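Side-chain contacts in VP1 (Merkel cell polyomavirus, PDB 4FMH), which forms the pentamers that build the icosahedral capsid of Merkel cell polyomavirus and binds sialylated glycans through a surface pocket: residues Ser43-Thr47 and Tyr48-Leu52; Gly162-Ile166 and Glu167-Gly171. One frame throughout, in Å; residues are numbered along the deposited sequence.

Contact 1: residues Ser43-Thr47 and Tyr48-Leu52; sequences SNWYT and YTYDL. With SIA (N-acetyl-alpha-neuraminic acid), chain U.
Trp45 and Tyr48 close a type II beta turn in the loop between strands 11-28 and 71-76 of the VP1 jelly roll, and they show how one side chain can both pack against a buried tyrosine and line the receptor pocket. Tyr48 N bonds to Trp45 O at 2.9 Å. From CB, the indole swings anti to its own carbonyl carbon (chi1 -74°), and its two sides part company. CE3 of Trp45 meets Tyr48 CG at 3.8 Å in a T-shaped stack, the edge of the six-membered ring pointing at the phenol face, planes at 82°. Thr47 O lies over the opposite phenol face, and Tyr48 OH reaches Leu149 O of a neighbouring subunit. On the pyrrole side, Trp45 CD1 touches Tyr50 CE1 at 4.3 Å, and Trp45 NE1 gives a weak bond of 3.2 Å to SIA O10. Trp45 CZ2 lies 3.4 Å from SIA O4. Lys264 adds a cation-pi contact to the indole and a salt bridge to Asp51 OD2. The sugar's acetamido group is gripped further: SIA C11 packs 3.7 Å from Tyr50 CD1, and SIA N5 donates to Asp51 OD1 at 2.8 Å, nearly straight at 163°.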
ATOM      1  N   SER B  43       3.050  23.582  30.355  1.00 25.71           N
ATOM      2  CA  SER B  43       2.208  22.420  30.050  1.00 22.91           C
ATOM      3  C   SER B  43       1.287  22.557  28.838  1.00 20.91           C
ATOM      4  O   SER B  43       0.648  21.582  28.434  1.00 18.13           O
ATOM      5  CB  SER B  43       1.418  21.978  31.285  1.00 24.08           C
ATOM      6  OG  SER B  43       2.228  21.180  32.130  1.00 25.24           O
ATOM      7  N   ASN B  44       1.216  23.752  28.254  0.50 20.41           N
ATOM      8  CA  ASN B  44       0.414  23.938  27.043  0.50 19.89           C
ATOM      9  C   ASN B  44       0.959  23.123  25.870  0.50 18.36           C
ATOM     10  O   ASN B  44       0.247  22.871  24.893  0.50 17.86           O
ATOM     11  CB  ASN B  44       0.286  25.417  26.668  0.50 20.63           C
ATOM     12  CG  ASN B  44       1.618  26.062  26.372  0.50 21.00           C
ATOM     13  OD1 ASN B  44       1.954  26.313  25.212  0.50 22.40           O
ATOM     14  ND2 ASN B  44       2.385  26.342  27.420  0.50 21.95           N
ATOM     15  N   TRP B  45       2.218  22.702  25.981  1.00 17.69           N
ATOM     16  CA  TRP B  45       2.834  21.865  24.960  1.00 17.09           C
ATOM     17  C   TRP B  45       2.838  20.367  25.311  1.00 16.53           C
ATOM     18  O   TRP B  45       3.545  19.580  24.688  1.00 15.41           O
ATOM     19  CB  TRP B  45       4.233  22.380  24.604  1.00 18.50           C
ATOM     20  CG  TRP B  45       4.186  23.638  23.764  1.00 18.78           C
ATOM     21  CD1 TRP B  45       4.704  24.859  24.084  1.00 19.89           C
ATOM     22  CD2 TRP B  45       3.552  23.791  22.487  1.00 17.08           C
ATOM     23  NE1 TRP B  45       4.450  25.764  23.070  1.00 19.74           N
ATOM     24  CE2 TRP B  45       3.744  25.133  22.081  1.00 18.46           C
ATOM     25  CE3 TRP B  45       2.855  22.919  21.635  1.00 16.44           C
ATOM     26  CZ2 TRP B  45       3.260  25.626  20.862  1.00 18.90           C
ATOM     27  CZ3 TRP B  45       2.367  23.411  20.428  1.00 16.89           C
ATOM     28  CH2 TRP B  45       2.578  24.754  20.052  1.00 17.66           C
ATOM     29  N   TYR B  46       2.034  19.994  26.303  1.00 15.13           N
ATOM     30  CA  TYR B  46       1.811  18.595  26.658  1.00 15.16           C
ATOM     31  C   TYR B  46       1.362  17.799  25.430  1.00 14.54           C
ATOM     32  O   TYR B  46       0.428  18.196  24.730  1.00 14.12           O
ATOM     33  CB  TYR B  46       0.758  18.519  27.760  1.00 16.26           C
ATOM     34  CG  TYR B  46       0.316  17.137  28.161  1.00 16.13           C
ATOM     35  CD1 TYR B  46       1.231  16.194  28.644  1.00 18.38           C
ATOM     36  CD2 TYR B  46      -1.032  16.785  28.103  1.00 17.11           C
ATOM     37  CE1 TYR B  46       0.811  14.923  29.037  1.00 17.50           C
ATOM     38  CE2 TYR B  46      -1.460  15.522  28.489  1.00 20.18           C
ATOM     39  CZ  TYR B  46      -0.535  14.598  28.953  1.00 21.90           C
ATOM     40  OH  TYR B  46      -0.967  13.354  29.334  1.00 26.11           O
ATOM     41  N   THR B  47       2.041  16.673  25.207  1.00 14.37           N
ATOM     42  CA  THR B  47       1.884  15.773  24.035  1.00 13.54           C
ATOM     43  C   THR B  47       2.654  16.236  22.793  1.00 11.80           C
ATOM     44  O   THR B  47       2.501  15.661  21.711  1.00 12.04           O
ATOM     45  CB  THR B  47       0.396  15.376  23.689  1.00 14.61           C
ATOM     46  OG1 THR B  47      -0.249  16.437  22.974  1.00 11.96           O
ATOM     47  CG2 THR B  47      -0.401  15.019  24.944  1.00 12.50           C
ATOM     48  N   TYR B  48       3.497  17.251  22.973  1.00 11.92           N
ATOM     49  CA  TYR B  48       4.377  17.753  21.918  1.00 12.10           C
ATOM     50  C   TYR B  48       5.831  17.833  22.398  1.00 13.04           C
ATOM     51  O   TYR B  48       6.120  17.723  23.604  1.00 12.78           O
ATOM     52  CB  TYR B  48       3.942  19.153  21.450  1.00 12.01           C
ATOM     53  CG  TYR B  48       2.557  19.246  20.862  1.00 13.50           C
ATOM     54  CD1 TYR B  48       2.363  19.174  19.477  1.00 15.14           C
ATOM     55  CD2 TYR B  48       1.435  19.431  21.682  1.00 16.16           C
ATOM     56  CE1 TYR B  48       1.089  19.265  18.925  1.00 13.13           C
ATOM     57  CE2 TYR B  48       0.155  19.531  21.135  1.00 12.60           C
ATOM     58  CZ  TYR B  48      -0.002  19.441  19.758  1.00 14.51           C
ATOM     59  OH  TYR B  48      -1.257  19.531  19.210  1.00 16.01           O
ATOM     60  N   THR B  49       6.735  18.025  21.445  1.00 13.29           N
ATOM     61  CA  THR B  49       8.102  18.422  21.732  1.00 13.64           C
ATOM     62  C   THR B  49       8.135  19.951  21.724  1.00 14.88           C
ATOM     63  O   THR B  49       7.107  20.601  21.489  1.00 15.37           O
ATOM     64  CB  THR B  49       9.095  17.914  20.653  1.00 14.44           C
ATOM     65  OG1 THR B  49       8.761  18.487  19.380  1.00 13.58           O
ATOM     66  CG2 THR B  49       9.080  16.396  20.553  1.00 12.42           C
ATOM     67  N   TYR B  50       9.308  20.525  21.984  1.00 15.31           N
ATOM     68  CA  TYR B  50       9.558  21.916  21.608  1.00 15.68           C
ATOM     69  C   TYR B  50       9.953  21.943  20.127  1.00 15.04           C
ATOM     70  O   TYR B  50       9.695  20.985  19.393  1.00 16.03           O
ATOM     71  CB  TYR B  50      10.634  22.563  22.500  1.00 16.27           C
ATOM     72  CG  TYR B  50      10.159  22.976  23.883  1.00 20.46           C
ATOM     73  CD1 TYR B  50       8.827  22.802  24.279  1.00 21.79           C
ATOM     74  CD2 TYR B  50      11.037  23.585  24.783  1.00 25.93           C
ATOM     75  CE1 TYR B  50       8.393  23.200  25.539  1.00 23.50           C
ATOM     76  CE2 TYR B  50      10.615  23.984  26.044  1.00 27.29           C
ATOM     77  CZ  TYR B  50       9.295  23.787  26.417  1.00 27.92           C
ATOM     78  OH  TYR B  50       8.879  24.184  27.666  1.00 29.49           O
ATOM     79  N   ASP B  51      10.577  23.024  19.679  1.00 14.64           N
ATOM     80  CA  ASP B  51      10.915  23.140  18.264  1.00 15.84           C
ATOM     81  C   ASP B  51      12.182  22.373  17.919  1.00 15.12           C
ATOM     82  O   ASP B  51      13.235  22.571  18.529  1.00 16.32           O
ATOM     83  CB  ASP B  51      11.000  24.613  17.853  1.00 15.88           C
ATOM     84  CG  ASP B  51       9.705  25.356  18.114  1.00 19.54           C
ATOM     85  OD1 ASP B  51       9.765  26.516  18.576  1.00 23.29           O
ATOM     86  OD2 ASP B  51       8.619  24.773  17.874  1.00 18.81           O
ATOM     87  N   LEU B  52      12.060  21.479  16.946  1.00 14.54           N
ATOM     88  CA  LEU B  52      13.172  20.645  16.515  1.00 15.06           C
ATOM     89  C   LEU B  52      13.958  21.352  15.418  1.00 15.77           C
ATOM     90  O   LEU B  52      13.400  21.735  14.386  1.00 16.13           O
ATOM     91  CB  LEU B  52      12.658  19.281  16.035  1.00 13.90           C
ATOM     92  CG  LEU B  52      12.035  18.404  17.129  1.00 16.55           C
ATOM     93  CD1 LEU B  52      11.009  17.449  16.537  1.00 16.17           C
ATOM     94  CD2 LEU B  52      13.098  17.645  17.919  1.00 16.16           C
TER
HETATM   95  C1  SIA U   2       7.976  30.573  16.885  0.80 26.61           C
HETATM   96  C2  SIA U   2       7.234  30.982  18.160  0.80 27.52           C
HETATM   97  C3  SIA U   2       6.093  29.981  18.422  0.80 25.73           C
HETATM   98  C4  SIA U   2       6.551  28.629  18.980  0.80 26.27           C
HETATM   99  C5  SIA U   2       7.496  28.806  20.166  0.80 25.34           C
HETATM  100  C6  SIA U   2       8.631  29.790  19.856  0.80 27.49           C
HETATM  101  C7  SIA U   2       9.453  30.073  21.127  0.80 28.49           C
HETATM  102  C8  SIA U   2      10.830  30.704  20.874  0.80 31.83           C
HETATM  103  C9  SIA U   2      10.770  32.183  20.505  0.80 33.77           C
HETATM  104  C10 SIA U   2       7.773  26.949  21.751  0.80 25.03           C
HETATM  105  C11 SIA U   2       8.363  25.591  21.966  0.80 17.67           C
HETATM  106  N5  SIA U   2       8.000  27.496  20.551  0.80 25.67           N
HETATM  107  O1A SIA U   2       7.339  30.003  15.965  0.80 15.86           O
HETATM  108  O1B SIA U   2       9.201  30.826  16.767  0.80 24.98           O
HETATM  109  O4  SIA U   2       5.422  27.844  19.409  0.80 15.71           O
HETATM  110  O6  SIA U   2       8.121  31.023  19.302  0.80 26.71           O
HETATM  111  O7  SIA U   2       8.683  30.874  22.035  0.80 26.53           O
HETATM  112  O8  SIA U   2      11.660  30.567  22.039  0.80 31.32           O
HETATM  113  O9  SIA U   2      10.885  32.292  19.085  0.80 36.76           O
HETATM  114  O10 SIA U   2       7.135  27.508  22.628  0.80 22.53           O

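Contact 2: residues Gly162-Ile166 and Glu167-Gly171; sequences GPITI and ETVLG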
ATOM      1  N   GLY B 162      18.234  14.427  33.379  1.00 19.51           N
ATOM      2  CA  GLY B 162      18.046  14.007  31.987  1.00 19.30           C
ATOM      3  C   GLY B 162      17.479  12.604  31.833  1.00 18.35           C
ATOM      4  O   GLY B 162      17.248  11.911  32.822  1.00 17.56           O
ATOM      5  N   PRO B 163      17.254  12.171  30.583  1.00 18.00           N
ATOM      6  CA  PRO B 163      16.771  10.814  30.334  1.00 17.47           C
ATOM      7  C   PRO B 163      17.892   9.782  30.471  1.00 17.24           C
ATOM      8  O   PRO B 163      19.056  10.151  30.603  1.00 16.70           O
ATOM      9  CB  PRO B 163      16.306  10.885  28.878  1.00 16.55           C
ATOM     10  CG  PRO B 163      17.213  11.879  28.260  1.00 18.23           C
ATOM     11  CD  PRO B 163      17.477  12.913  29.328  1.00 17.18           C
ATOM     12  N   ILE B 164      17.539   8.501  30.436  1.00 16.90           N
ATOM     13  CA  ILE B 164      18.537   7.437  30.416  1.00 16.85           C
ATOM     14  C   ILE B 164      18.959   7.167  28.975  1.00 16.49           C
ATOM     15  O   ILE B 164      18.131   6.830  28.136  1.00 14.38           O
ATOM     16  CB  ILE B 164      18.014   6.146  31.090  1.00 18.59           C
ATOM     17  CG1 ILE B 164      17.797   6.394  32.590  1.00 18.29           C
ATOM     18  CG2 ILE B 164      19.002   4.981  30.877  1.00 16.70           C
ATOM     19  CD1 ILE B 164      16.693   5.572  33.188  1.00 25.67           C
ATOM     20  N   THR B 165      20.250   7.329  28.697  1.00 17.40           N
ATOM     21  CA  THR B 165      20.788   7.082  27.358  1.00 17.48           C
ATOM     22  C   THR B 165      21.996   6.143  27.439  1.00 17.65           C
ATOM     23  O   THR B 165      22.284   5.595  28.504  1.00 17.78           O
ATOM     24  CB  THR B 165      21.146   8.404  26.621  1.00 18.32           C
ATOM     25  OG1 THR B 165      22.171   9.098  27.340  1.00 18.56           O
ATOM     26  CG2 THR B 165      19.915   9.315  26.486  1.00 18.16           C
ATOM     27  N   ILE B 166      22.680   5.939  26.315  1.00 17.00           N
ATOM     28  CA  ILE B 166      23.768   4.966  26.238  1.00 16.92           C
ATOM     29  C   ILE B 166      24.916   5.302  27.197  1.00 17.71           C
ATOM     30  O   ILE B 166      25.443   4.415  27.876  1.00 16.94           O
ATOM     31  CB  ILE B 166      24.276   4.773  24.782  1.00 15.82           C
ATOM     32  CG1 ILE B 166      23.151   4.208  23.894  1.00 14.83           C
ATOM     33  CG2 ILE B 166      25.496   3.844  24.748  1.00 17.55           C
ATOM     34  CD1 ILE B 166      23.564   3.927  22.433  1.00 14.72           C
ATOM     35  N   GLU B 167      25.294   6.576  27.260  1.00 18.57           N
ATOM     36  CA  GLU B 167      26.336   7.012  28.198  1.00 20.94           C
ATOM     37  C   GLU B 167      25.978   6.627  29.645  1.00 20.63           C
ATOM     38  O   GLU B 167      26.852   6.232  30.421  1.00 21.16           O
ATOM     39  CB  GLU B 167      26.603   8.523  28.071  1.00 21.46           C
ATOM     40  CG  GLU B 167      27.769   9.022  28.934  1.00 29.00           C
ATOM     41  CD  GLU B 167      28.260  10.420  28.560  1.00 36.18           C
ATOM     42  OE1 GLU B 167      27.820  10.976  27.527  1.00 36.46           O
ATOM     43  OE2 GLU B 167      29.098  10.962  29.314  1.00 38.80           O
ATOM     44  N   THR B 168      24.693   6.726  29.985  1.00 19.57           N
ATOM     45  CA  THR B 168      24.200   6.319  31.301  1.00 20.74           C
ATOM     46  C   THR B 168      24.524   4.855  31.618  1.00 20.92           C
ATOM     47  O   THR B 168      25.009   4.551  32.703  1.00 20.56           O
ATOM     48  CB  THR B 168      22.672   6.535  31.444  1.00 19.02           C
ATOM     49  OG1 THR B 168      22.308   7.803  30.884  1.00 17.99           O
ATOM     50  CG2 THR B 168      22.250   6.474  32.919  1.00 18.90           C
ATOM     51  N   VAL B 169      24.243   3.953  30.679  1.00 20.46           N
ATOM     52  CA  VAL B 169      24.441   2.522  30.925  1.00 21.46           C
ATOM     53  C   VAL B 169      25.908   2.100  30.827  1.00 21.74           C
ATOM     54  O   VAL B 169      26.338   1.191  31.540  1.00 22.29           O
ATOM     55  CB  VAL B 169      23.534   1.615  30.032  1.00 21.26           C
ATOM     56  CG1 VAL B 169      22.075   2.043  30.140  1.00 20.81           C
ATOM     57  CG2 VAL B 169      23.983   1.637  28.583  1.00 24.15           C
ATOM     58  N   LEU B 170      26.670   2.760  29.955  1.00 20.82           N
ATOM     59  CA  LEU B 170      28.088   2.441  29.775  1.00 21.92           C
ATOM     60  C   LEU B 170      28.989   3.028  30.870  1.00 23.79           C
ATOM     61  O   LEU B 170      30.090   2.516  31.120  1.00 23.51           O
ATOM     62  CB  LEU B 170      28.585   2.901  28.401  1.00 21.86           C
ATOM     63  CG  LEU B 170      28.049   2.250  27.117  1.00 21.18           C
ATOM     64  CD1 LEU B 170      28.798   2.821  25.910  1.00 18.69           C
ATOM     65  CD2 LEU B 170      28.166   0.731  27.150  1.00 22.91           C
ATOM     66  N   GLY B 171      28.533   4.107  31.504  1.00 23.61           N
ATOM     67  CA  GLY B 171      29.344   4.819  32.500  1.00 24.74           C
ATOM     68  C   GLY B 171      30.488   5.593  31.868  1.00 26.24           C
ATOM     69  O   GLY B 171      31.443   5.984  32.554  1.00 27.53           O
TER
HETATM   70  O   HOH W   1      24.336   9.113  25.720  1.00 13.52           O
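The flat groups joining Thr165 and Ile166 to the following turn of helix are peptide units rather than rings. Leu170 CG stands off one face of the Ile166-Glu167 peptide, 3.5 Å from Ile166 O. Val169 CG2 comes up near the edge, only slightly off the plane on the other side, 3.2 Å from Ile166 O. Leu170 N approaches Ile166 O almost head-on, at 2.9 Å. A longer, weak bond runs from Val169 N to Thr165 O. The short helix 166-170 illustrates N-terminal capping in an incomplete form. Thr165 occupies the N-cap position, yet its hydroxyl makes no capping bond. The return half of a capping box is present: Thr165 N donates to Thr168 OG1 at 3.0 Å and 167°. Thr168 OG1 lies beside its own backbone N (chi1 -43°), which turns the oxygen back toward the chain entering the helix, and it is also bonded to Thr158 OG1. A water stands in for the missing direct cap, donating to Thr165 OG1 at 2.7 Å and accepting from Glu167 N at 3.1 Å. Apolar branches flank this polar start. Ile164 CG2 rests 4.0 Å from Thr168 CB, the two side chains crossing at about a right angle. Ile166 and Leu170, one helical turn apart, run side by side, with Ile166 CG2 3.6 Å from Leu170 CD1. After them Gly171, at positive phi, leaves the helix while its N still bonds to Glu167 O. Gripped by both Thr165 N and Thr158 OG1, the Thr168 hydroxyl is probably fixed in its rotation, whereas the Glu167 amide relies on a water; the start of the helix therefore seems to be secured by neutral dipoles and one exchangeable molecule.

Contact 1 comes first along the chain, in the loop between strands 11-28 and 71-76; contact 2 follows later, where the connection after strand 142-146 enters helix 166-170. Their centres are about 23 Å apart and their nearest atoms about 12 Å, so they do not touch. Contact 1 leans on strands 250-263 and 269-287 of the main antiparallel sheet, and other subunits of the pentamer reach it. Contact 2 lies near the small sheet of strands 186-189, 142-146 and 200-202, where Trp200 bonds to Ile164, and meets no other chain. Receptor binding and subunit packing converge on 43-52, whereas 162-171 belongs to the internal packing of an excursion between strands 131-138 and 210-217 of the main sheet.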